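Local coordinates for rhodanese-like domain-containing protein (Rhodopseudomonas palustris, PDB 2HHG) that is of unknown function but probably acts as a sulfurtransferase, moving sulfur from donors such as thiosulfate to acceptors such as cyanide, at residues A[15-20]-A[99-104]; A[21-26]-A[114-119]; A[42-47]-A[90-95]. All coordinates share one frame; numbering follows the deposited sequence.

Contact 1: residues A[15-20]-A[99-104]. With NA (sodium ion), chain C.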
loop_
_atom_site.group_PDB
_atom_site.type_symbol
_atom_site.label_atom_id
_atom_site.label_comp_id
_atom_site.label_asym_id
_atom_site.label_seq_id
_atom_site.Cartn_x
_atom_site.Cartn_y
_atom_site.Cartn_z
ATOM N N ASP A 15 -1.448 7.968 -12.808
ATOM C CA ASP A 15 -2.675 8.689 -13.131
ATOM C C ASP A 15 -3.865 7.738 -13.097
ATOM O O ASP A 15 -4.890 8.033 -12.466
ATOM C CB ASP A 15 -2.578 9.353 -14.508
ATOM C CG ASP A 15 -3.898 9.962 -14.952
ATOM O OD1 ASP A 15 -4.442 10.809 -14.215
ATOM O OD2 ASP A 15 -4.397 9.582 -16.031
ATOM N N GLU A 16 -3.722 6.596 -13.767
ATOM C CA GLU A 16 -4.766 5.574 -13.806
ATOM C C GLU A 16 -5.115 5.069 -12.409
ATOM O O GLU A 16 -6.291 4.882 -12.085
ATOM C CB GLU A 16 -4.332 4.388 -14.668
ATOM C CG GLU A 16 -4.319 4.645 -16.166
ATOM C CD GLU A 16 -3.697 3.502 -16.958
ATOM O OE1 GLU A 16 -3.541 2.390 -16.411
ATOM O OE2 GLU A 16 -3.355 3.720 -18.137
ATOM N N ALA A 17 -4.089 4.842 -11.592
ATOM C CA ALA A 17 -4.291 4.360 -10.234
ATOM C C ALA A 17 -4.957 5.419 -9.361
ATOM O O ALA A 17 -6.000 5.158 -8.750
ATOM C CB ALA A 17 -2.969 3.915 -9.631
ATOM N N ASN A 18 -4.360 6.609 -9.317
ATOM C CA ASN A 18 -4.863 7.692 -8.474
ATOM C C ASN A 18 -6.334 8.009 -8.688
ATOM O O ASN A 18 -7.069 8.228 -7.719
ATOM C CB ASN A 18 -4.028 8.957 -8.656
ATOM C CG ASN A 18 -2.691 8.875 -7.964
ATOM O OD1 ASN A 18 -2.560 8.262 -6.905
ATOM N ND2 ASN A 18 -1.684 9.507 -8.554
ATOM N N SER A 19 -6.771 8.019 -9.941
ATOM C CA SER A 19 -8.145 8.398 -10.263
ATOM C C SER A 19 -9.165 7.292 -9.989
ATOM O O SER A 19 -10.374 7.517 -10.086
ATOM C CB SER A 19 -8.240 8.864 -11.715
ATOM O OG SER A 19 -7.990 7.792 -12.596
ATOM N N SER A 20 -8.672 6.105 -9.642
ATOM C CA SER A 20 -9.509 4.933 -9.399
ATOM C C SER A 20 -9.563 4.534 -7.924
ATOM O O SER A 20 -10.399 3.716 -7.544
ATOM C CB SER A 20 -8.986 3.741 -10.212
ATOM O OG SER A 20 -9.177 3.930 -11.605
ATOM N N SER A 99 2.489 2.387 -3.588
ATOM C CA SER A 99 1.247 2.006 -2.921
ATOM C C SER A 99 -0.001 2.375 -3.711
ATOM O O SER A 99 -1.024 1.701 -3.589
ATOM C CB SER A 99 1.182 2.550 -1.497
ATOM O OG SER A 99 1.345 3.949 -1.477
ATOM N N ALA A 100 0.069 3.431 -4.522
ATOM C CA ALA A 100 -1.035 3.735 -5.434
ATOM C C ALA A 100 -1.176 2.605 -6.451
ATOM O O ALA A 100 -2.281 2.124 -6.720
ATOM C CB ALA A 100 -0.823 5.065 -6.133
ATOM N N LEU A 101 -0.052 2.168 -7.015
ATOM C CA LEU A 101 -0.086 1.063 -7.973
ATOM C C LEU A 101 -0.572 -0.219 -7.314
ATOM O O LEU A 101 -1.366 -0.949 -7.891
ATOM C CB LEU A 101 1.278 0.843 -8.630
ATOM C CG LEU A 101 1.885 2.023 -9.388
ATOM C CD1 LEU A 101 3.114 1.547 -10.132
ATOM C CD2 LEU A 101 0.886 2.673 -10.349
ATOM N N ALA A 102 -0.114 -0.478 -6.091
ATOM C CA ALA A 102 -0.500 -1.690 -5.365
ATOM C C ALA A 102 -1.992 -1.709 -5.049
ATOM O O ALA A 102 -2.657 -2.724 -5.233
ATOM C CB ALA A 102 0.303 -1.830 -4.089
ATOM N N ALA A 103 -2.521 -0.583 -4.570
ATOM C CA ALA A 103 -3.953 -0.473 -4.291
ATOM C C ALA A 103 -4.775 -0.697 -5.555
ATOM O O ALA A 103 -5.781 -1.403 -5.528
ATOM C CB ALA A 103 -4.274 0.877 -3.667
ATOM N N LYS A 104 -4.329 -0.118 -6.664
ATOM C CA LYS A 104 -5.014 -0.308 -7.934
ATOM C C LYS A 104 -4.978 -1.776 -8.381
ATOM O O LYS A 104 -5.996 -2.315 -8.817
ATOM C CB LYS A 104 -4.418 0.618 -8.991
ATOM C CG LYS A 104 -5.053 0.511 -10.380
ATOM C CD LYS A 104 -6.545 0.832 -10.380
ATOM C CE LYS A 104 -7.058 1.108 -11.786
ATOM N NZ LYS A 104 -6.786 0.016 -12.753
HETATM NA NA NA C . -8.012 9.055 -5.832
HETATM O O HOH W 1 -4.159 0.665 -13.886
HETATM O O HOH W 2 -5.744 9.705 -5.652
HETATM O O HOH W 3 -8.772 9.806 -3.629
#

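Contact 2: residues A[21-26]-A[114-119]. With NA (sodium ion), chain C.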
loop_
_atom_site.group_PDB
_atom_site.type_symbol
_atom_site.label_atom_id
_atom_site.label_comp_id
_atom_site.label_asym_id
_atom_site.label_seq_id
_atom_site.Cartn_x
_atom_site.Cartn_y
_atom_site.Cartn_z
ATOM N N ILE A 21 -8.662 5.080 -7.108
ATOM C CA ILE A 21 -8.528 4.642 -5.720
ATOM C C ILE A 21 -8.711 5.766 -4.706
ATOM O O ILE A 21 -8.594 6.944 -5.038
ATOM C CB ILE A 21 -7.153 3.961 -5.468
ATOM C CG1 ILE A 21 -6.023 5.003 -5.526
ATOM C CG2 ILE A 21 -6.935 2.799 -6.440
ATOM C CD1 ILE A 21 -4.630 4.434 -5.298
ATOM N N GLU A 22 -8.983 5.374 -3.467
ATOM C CA GLU A 22 -8.987 6.297 -2.345
ATOM C C GLU A 22 -7.565 6.638 -1.927
ATOM O O GLU A 22 -6.791 5.751 -1.528
ATOM C CB GLU A 22 -9.735 5.690 -1.158
ATOM C CG GLU A 22 -9.655 6.562 0.097
ATOM C CD GLU A 22 -10.347 5.980 1.318
ATOM O OE1 GLU A 22 -10.997 4.923 1.215
ATOM O OE2 GLU A 22 -10.239 6.604 2.392
ATOM N N THR A 23 -7.225 7.921 -2.004
ATOM C CA THR A 23 -6.008 8.417 -1.385
ATOM C C THR A 23 -6.396 8.996 -0.039
ATOM O O THR A 23 -7.089 10.022 0.062
ATOM C CB THR A 23 -5.270 9.455 -2.248
ATOM O OG1 THR A 23 -4.848 8.833 -3.466
ATOM C CG2 THR A 23 -4.030 9.971 -1.525
ATOM N N LEU A 24 -5.968 8.298 0.996
ATOM C CA LEU A 24 -6.245 8.679 2.354
ATOM C C LEU A 24 -5.174 9.680 2.773
ATOM O O LEU A 24 -3.984 9.396 2.639
ATOM C CB LEU A 24 -6.186 7.403 3.192
ATOM C CG LEU A 24 -6.546 7.357 4.663
ATOM C CD1 LEU A 24 -7.978 7.803 4.907
ATOM C CD2 LEU A 24 -6.333 5.933 5.152
ATOM N N THR A 25 -5.575 10.858 3.257
ATOM C CA THR A 25 -4.579 11.841 3.704
ATOM C C THR A 25 -3.760 11.269 4.854
ATOM O O THR A 25 -4.224 10.392 5.589
ATOM C CB THR A 25 -5.189 13.185 4.162
ATOM O OG1 THR A 25 -5.930 12.996 5.369
ATOM C CG2 THR A 25 -6.080 13.793 3.086
ATOM N N THR A 26 -2.538 11.760 5.001
ATOM C CA THR A 26 -1.675 11.295 6.069
ATOM C C THR A 26 -2.357 11.482 7.426
ATOM O O THR A 26 -2.348 10.570 8.257
ATOM C CB THR A 26 -0.324 12.012 6.031
ATOM O OG1 THR A 26 0.114 12.118 4.669
ATOM C CG2 THR A 26 0.700 11.246 6.833
ATOM N N VAL A 114 -10.242 -0.605 -0.884
ATOM C CA VAL A 114 -8.813 -0.378 -0.714
ATOM C C VAL A 114 -8.503 1.109 -0.714
ATOM O O VAL A 114 -9.289 1.929 -1.219
ATOM C CB VAL A 114 -7.944 -1.085 -1.798
ATOM C CG1 VAL A 114 -8.249 -2.575 -1.875
ATOM C CG2 VAL A 114 -8.126 -0.452 -3.156
ATOM N N ALA A 115 -7.344 1.449 -0.163
ATOM C CA ALA A 115 -6.861 2.813 -0.160
ATOM C C ALA A 115 -5.353 2.792 -0.053
ATOM O O ALA A 115 -4.752 1.746 0.193
ATOM C CB ALA A 115 -7.468 3.585 1.001
ATOM N N HIS A 116 -4.733 3.946 -0.236
ATOM C CA HIS A 116 -3.327 4.083 0.091
ATOM C C HIS A 116 -3.104 5.395 0.836
ATOM O O HIS A 116 -3.978 6.265 0.841
ATOM C CB HIS A 116 -2.431 3.915 -1.145
ATOM C CG HIS A 116 -2.211 5.168 -1.927
ATOM N ND1 HIS A 116 -3.234 5.927 -2.454
ATOM C CD2 HIS A 116 -1.062 5.778 -2.290
ATOM C CE1 HIS A 116 -2.720 6.963 -3.094
ATOM N NE2 HIS A 116 -1.405 6.896 -3.007
ATOM N N ILE A 117 -1.956 5.508 1.498
ATOM C CA ILE A 117 -1.661 6.669 2.331
ATOM C C ILE A 117 -0.898 7.725 1.534
ATOM O O ILE A 117 0.214 7.486 1.062
ATOM C CB ILE A 117 -0.860 6.274 3.595
ATOM C CG1 ILE A 117 -1.612 5.208 4.403
ATOM C CG2 ILE A 117 -0.564 7.514 4.459
ATOM C CD1 ILE A 117 -0.925 4.762 5.692
ATOM N N GLU A 118 -1.501 8.904 1.404
ATOM C CA GLU A 118 -0.858 10.019 0.722
ATOM C C GLU A 118 0.525 10.301 1.306
ATOM O O GLU A 118 0.683 10.434 2.519
ATOM C CB GLU A 118 -1.731 11.271 0.805
ATOM C CG GLU A 118 -1.297 12.399 -0.134
ATOM C CD GLU A 118 -2.343 13.495 -0.279
ATOM O OE1 GLU A 118 -3.202 13.632 0.620
ATOM O OE2 GLU A 118 -2.299 14.228 -1.293
ATOM N N GLY A 119 1.519 10.361 0.427
ATOM C CA GLY A 119 2.887 10.674 0.810
ATOM C C GLY A 119 3.644 9.559 1.509
ATOM O O GLY A 119 4.799 9.733 1.874
HETATM NA NA NA C . -8.012 9.055 -5.832
HETATM O O HOH W 4 -10.064 2.580 -3.758
HETATM O O HOH W 5 -11.813 2.815 -0.316
HETATM O O HOH W 2 -5.744 9.705 -5.652
HETATM O O HOH W 3 -8.772 9.806 -3.629
HETATM O O HOH W 6 -1.927 14.226 3.471
#

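Contact 3: residues A[42-47]-A[90-95]. With PO4 (phosphate ion), chain B.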
loop_
_atom_site.group_PDB
_atom_site.type_symbol
_atom_site.label_atom_id
_atom_site.label_comp_id
_atom_site.label_asym_id
_atom_site.label_seq_id
_atom_site.Cartn_x
_atom_site.Cartn_y
_atom_site.Cartn_z
ATOM N N ILE A 42 -3.658 -2.495 7.594
ATOM C CA ILE A 42 -2.660 -1.608 7.014
ATOM C C ILE A 42 -1.523 -2.475 6.496
ATOM O O ILE A 42 -0.922 -3.227 7.253
ATOM C CB ILE A 42 -2.175 -0.550 8.032
ATOM C CG1 ILE A 42 -3.363 0.299 8.525
ATOM C CG2 ILE A 42 -1.113 0.337 7.408
ATOM C CD1 ILE A 42 -3.037 1.294 9.634
ATOM N N VAL A 43 -1.266 -2.371 5.198
ATOM C CA VAL A 43 -0.325 -3.243 4.500
ATOM C C VAL A 43 0.903 -2.450 4.061
ATOM O O VAL A 43 0.797 -1.529 3.257
ATOM C CB VAL A 43 -0.974 -3.913 3.265
ATOM C CG1 VAL A 43 0.019 -4.833 2.570
ATOM C CG2 VAL A 43 -2.236 -4.684 3.671
ATOM N N ASP A 44 2.057 -2.814 4.614
ATOM C CA ASP A 44 3.339 -2.211 4.271
ATOM C C ASP A 44 3.934 -2.976 3.098
ATOM O O ASP A 44 4.245 -4.150 3.230
ATOM C CB ASP A 44 4.252 -2.342 5.491
ATOM C CG ASP A 44 5.555 -1.563 5.377
ATOM O OD1 ASP A 44 6.003 -1.220 4.267
ATOM O OD2 ASP A 44 6.147 -1.320 6.456
ATOM N N ILE A 45 4.094 -2.309 1.962
ATOM C CA ILE A 45 4.573 -2.985 0.759
ATOM C C ILE A 45 6.053 -2.730 0.458
ATOM O O ILE A 45 6.552 -3.132 -0.600
ATOM C CB ILE A 45 3.703 -2.653 -0.466
ATOM C CG1 ILE A 45 3.888 -1.189 -0.888
ATOM C CG2 ILE A 45 2.246 -3.015 -0.186
ATOM C CD1 ILE A 45 3.141 -0.801 -2.139
ATOM N N ARG A 46 6.753 -2.094 1.395
ATOM C CA ARG A 46 8.166 -1.759 1.212
ATOM C C ARG A 46 9.090 -2.970 1.238
ATOM O O ARG A 46 8.758 -4.025 1.772
ATOM C CB ARG A 46 8.616 -0.763 2.279
ATOM C CG ARG A 46 7.967 0.608 2.134
ATOM C CD ARG A 46 8.359 1.526 3.263
ATOM N NE ARG A 46 7.886 0.994 4.532
ATOM C CZ ARG A 46 8.357 1.340 5.724
ATOM N NH1 ARG A 46 9.318 2.248 5.830
ATOM N NH2 ARG A 46 7.849 0.782 6.810
ATOM N N ASP A 47 10.264 -2.792 0.647
ATOM C CA ASP A 47 11.340 -3.752 0.771
ATOM C C ASP A 47 11.742 -3.821 2.257
ATOM O O ASP A 47 11.736 -2.795 2.952
ATOM C CB ASP A 47 12.504 -3.290 -0.111
ATOM C CG ASP A 47 13.679 -4.245 -0.097
ATOM O OD1 ASP A 47 14.434 -4.264 0.894
ATOM O OD2 ASP A 47 13.870 -4.971 -1.095
ATOM N N VAL A 90 -5.499 -0.767 3.538
ATOM C CA VAL A 90 -4.807 0.492 3.347
ATOM C C VAL A 90 -3.334 0.188 3.094
ATOM O O VAL A 90 -2.624 -0.256 3.998
ATOM C CB VAL A 90 -4.972 1.396 4.586
ATOM C CG1 VAL A 90 -4.179 2.691 4.423
ATOM C CG2 VAL A 90 -6.440 1.673 4.855
ATOM N N PHE A 91 -2.874 0.435 1.869
ATOM C CA PHE A 91 -1.503 0.114 1.475
ATOM C C PHE A 91 -0.607 1.312 1.678
ATOM O O PHE A 91 -1.030 2.445 1.466
ATOM C CB PHE A 91 -1.466 -0.320 0.005
ATOM C CG PHE A 91 -2.247 -1.572 -0.268
ATOM C CD1 PHE A 91 -1.643 -2.819 -0.158
ATOM C CD2 PHE A 91 -3.598 -1.510 -0.614
ATOM C CE1 PHE A 91 -2.367 -3.983 -0.390
ATOM C CE2 PHE A 91 -4.325 -2.668 -0.847
ATOM C CZ PHE A 91 -3.707 -3.907 -0.737
ATOM N N TYR A 92 0.633 1.074 2.087
ATOM C CA TYR A 92 1.595 2.171 2.149
ATOM C C TYR A 92 2.994 1.754 1.744
ATOM O O TYR A 92 3.393 0.604 1.905
ATOM C CB TYR A 92 1.599 2.870 3.516
ATOM C CG TYR A 92 2.340 2.154 4.619
ATOM C CD1 TYR A 92 3.643 2.512 4.955
ATOM C CD2 TYR A 92 1.722 1.151 5.358
ATOM C CE1 TYR A 92 4.326 1.863 5.985
ATOM C CE2 TYR A 92 2.394 0.504 6.395
ATOM C CZ TYR A 92 3.687 0.876 6.705
ATOM O OH TYR A 92 4.349 0.245 7.739
ATOM N N CYS A 93 3.723 2.719 1.203
ATOM C CA CYS A 93 5.108 2.525 0.810
ATOM C C CYS A 93 5.903 3.701 1.378
ATOM O O CYS A 93 5.448 4.343 2.326
ATOM C CB CYS A 93 5.231 2.422 -0.717
ATOM S SG CYS A 93 4.614 3.872 -1.634
ATOM N N ALA A 94 7.079 3.993 0.825
ATOM C CA ALA A 94 7.895 5.093 1.350
ATOM C C ALA A 94 7.375 6.489 1.004
ATOM O O ALA A 94 7.447 7.401 1.836
ATOM C CB ALA A 94 9.354 4.942 0.911
ATOM N N GLY A 95 6.851 6.663 -0.204
ATOM C CA GLY A 95 6.469 7.991 -0.685
ATOM C C GLY A 95 5.095 8.111 -1.312
ATOM O O GLY A 95 4.711 9.194 -1.757
HETATM P P PO4 B . 7.649 5.419 -3.587
HETATM O O1 PO4 B . 6.643 6.514 -3.465
HETATM O O2 PO4 B . 7.052 4.223 -4.255
HETATM O O3 PO4 B . 8.794 5.955 -4.435
HETATM O O4 PO4 B . 8.189 5.041 -2.236
#

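Contact 1: residues A[15-20]-A[99-104]
NZ of Lys104 is shared by two partners: a salt bridge to Asp108 and a water molecule whose oxygen lies 2.9 Å from NZ. That water in turn donates to OE1 of Glu16 across the contact. Because Glu16 OE1 and Lys104 NZ are themselves 5.4 Å apart, the opposite charges are linked through water and not by a direct ion pair; the carboxylate's salt bridge goes instead to Arg8.

The rest of the interface is van der Waals packing, with no direct hydrogen bond across it. Ala17 is central to the packing, its CB 3.5 Å from the carbonyl O of Ala100 and 3.7 Å from CB of Lys104, with Leu101 CD2 a little farther off. The lysine leaves its helix with CG opposite the backbone N (chi1 180°), then bends at chi2 and chi4. This path lays its methylenes along Ala17 and Ser20, where CE comes 3.5 Å from OG of Ser20. Next to Ala17, OD1 of Asn18 lies 3.7 Å from CB of Ala100, while the backbone O of Asn18 binds the sodium ion at 2.3 Å.

Helix 97-109 thus receives helix 10-18 on Ala100, Leu101 and Lys104, and rests through Ser99, Ala100 and Ala103 against His116 and Val114 of strand 114-117.

Contact 2: residues A[21-26]-A[114-119]
The imidazole of His116 has the carbonyl O of Glu22 and Thr23 OG1 near its plane at the edge, though the hydroxyl is modelled too close to CE1 for its exact position to be trusted; Ile21 CD1 comes in obliquely, 3.5 Å from ND1. Ser99 and Ala100 of helix 97-109 also touch this side chain. With chi1 at 86°, CG of His116 sits between the backbone N and the carbonyl carbon, and the His116 and Thr23 side chains lie side by side, pointing the same way.

The two segments form a parallel beta pair at one border of the five-stranded parallel sheet of the rhodanese fold, strand 22-24 being outermost within the chain. The ladder is read from three bonds: His116 N donates to Glu22 O, Leu24 N to His116 O at 2.8 Å, and Glu118 N to Leu24 O, also at 2.8 Å. On the sheet face carrying Glu22, Ala115, Leu24 and Ile117, the extended Glu22 chain passes over CB of Ala115, which is 3.8 Å from its CD, before its carboxylate reaches Lys88.

Just past strand 114-117, CB of Glu118 packs 3.5 Å from CG2 of Thr23, the two side chains crossing at about a right angle. OG1 of Thr26 then donates to the carbonyl O of Glu118 at 2.8 Å, from a position tilted 34° out of the carbonyl plane. A valine here would probably leave Glu118 O without this donor and the turn after strand 114-117 less firmly held to the start of helix 26-34.

Ile21 O coordinates the sodium ion at 2.3 Å. One of the ion's waters accepts a hydrogen bond from Thr23 N, 2.9 Å from the water oxygen.

Contact 3: residues A[42-47]-A[90-95]
Backbone bonds set the frame: Val43 N donates to Val90 O, Tyr92 N to Val43 O at 2.9 Å, and Ile45 N to Tyr92 O, a parallel ladder that runs one bond past strand 42-44.

Charged and polar groups gather at the C-terminal end of that strand. Arg46 grips the Asp44 carboxylate side-on, NE to OD1 at 2.9 Å and NH2 to OD2 at 2.7 Å, both oxygens close to the guanidinium plane. OD1 also accepts from the backbone N of Arg46, closing an Asx turn. The two guanidinium nitrogens and the backbone amide together fix the rotation of the carboxylate, whose OD2 lies 2.7 Å from Tyr92 OH. The phenol oxygen is hydrogen-bonded to Ile57 N and Ser60 OG.

Aromatic contacts come next. A chi1 of 78° swings the Tyr92 ring back across strand 42-44, where CA of Asp44 stands over one face in a CH-pi contact, 4.0 Å from the centroid and 27° off the normal. Ile42 CG2 meets the same ring obliquely, 3.6 Å from CD2.

Apolar packing occupies the other sheet face: Val43 CB lies 3.7 Å from CD1 of Phe91, and Ile45 CG2 reaches that ring's edge.

After Cys93 the chain turns around a bound phosphate, probably from the crystallisation liquor. Gly95 N makes a weak bond to it and Leu97 N and Arg98 N complete a cradle, consistent with the active-site loop of rhodanese-like domains. Strands 40-44 and 88-92 lie in the sheet interior, flanked by strands 61-62 and 114-117, with Ala102 and Ala106 of helix 97-109 packed on Ile45 and Phe91.

Overall arrangement
Contacts 1 and 2 have centres about 9 Å apart, contacts 2 and 3 about 11 Å, and contacts 1 and 3 about 13 Å. Contacts 2 and 3 belong to one parallel sheet, in which strands 114-117 and 88-92 are neighbours; Ala115 O lies 2.8 Å from Phe91 N. Contact 1 packs helix 10-18 on helix 97-109, which follows strand 88-92 and precedes strand 114-117. Along the chain, the segments of contacts 1 and 2 alternate, and contact 3 is nested within the loop each closes. Contacts 1 and 2, sharing the sodium ion, close the N-terminal segment onto helix 97-109 and the sheet edge; contact 3 leads into the loop that holds the phosphate, probably the active-site loop.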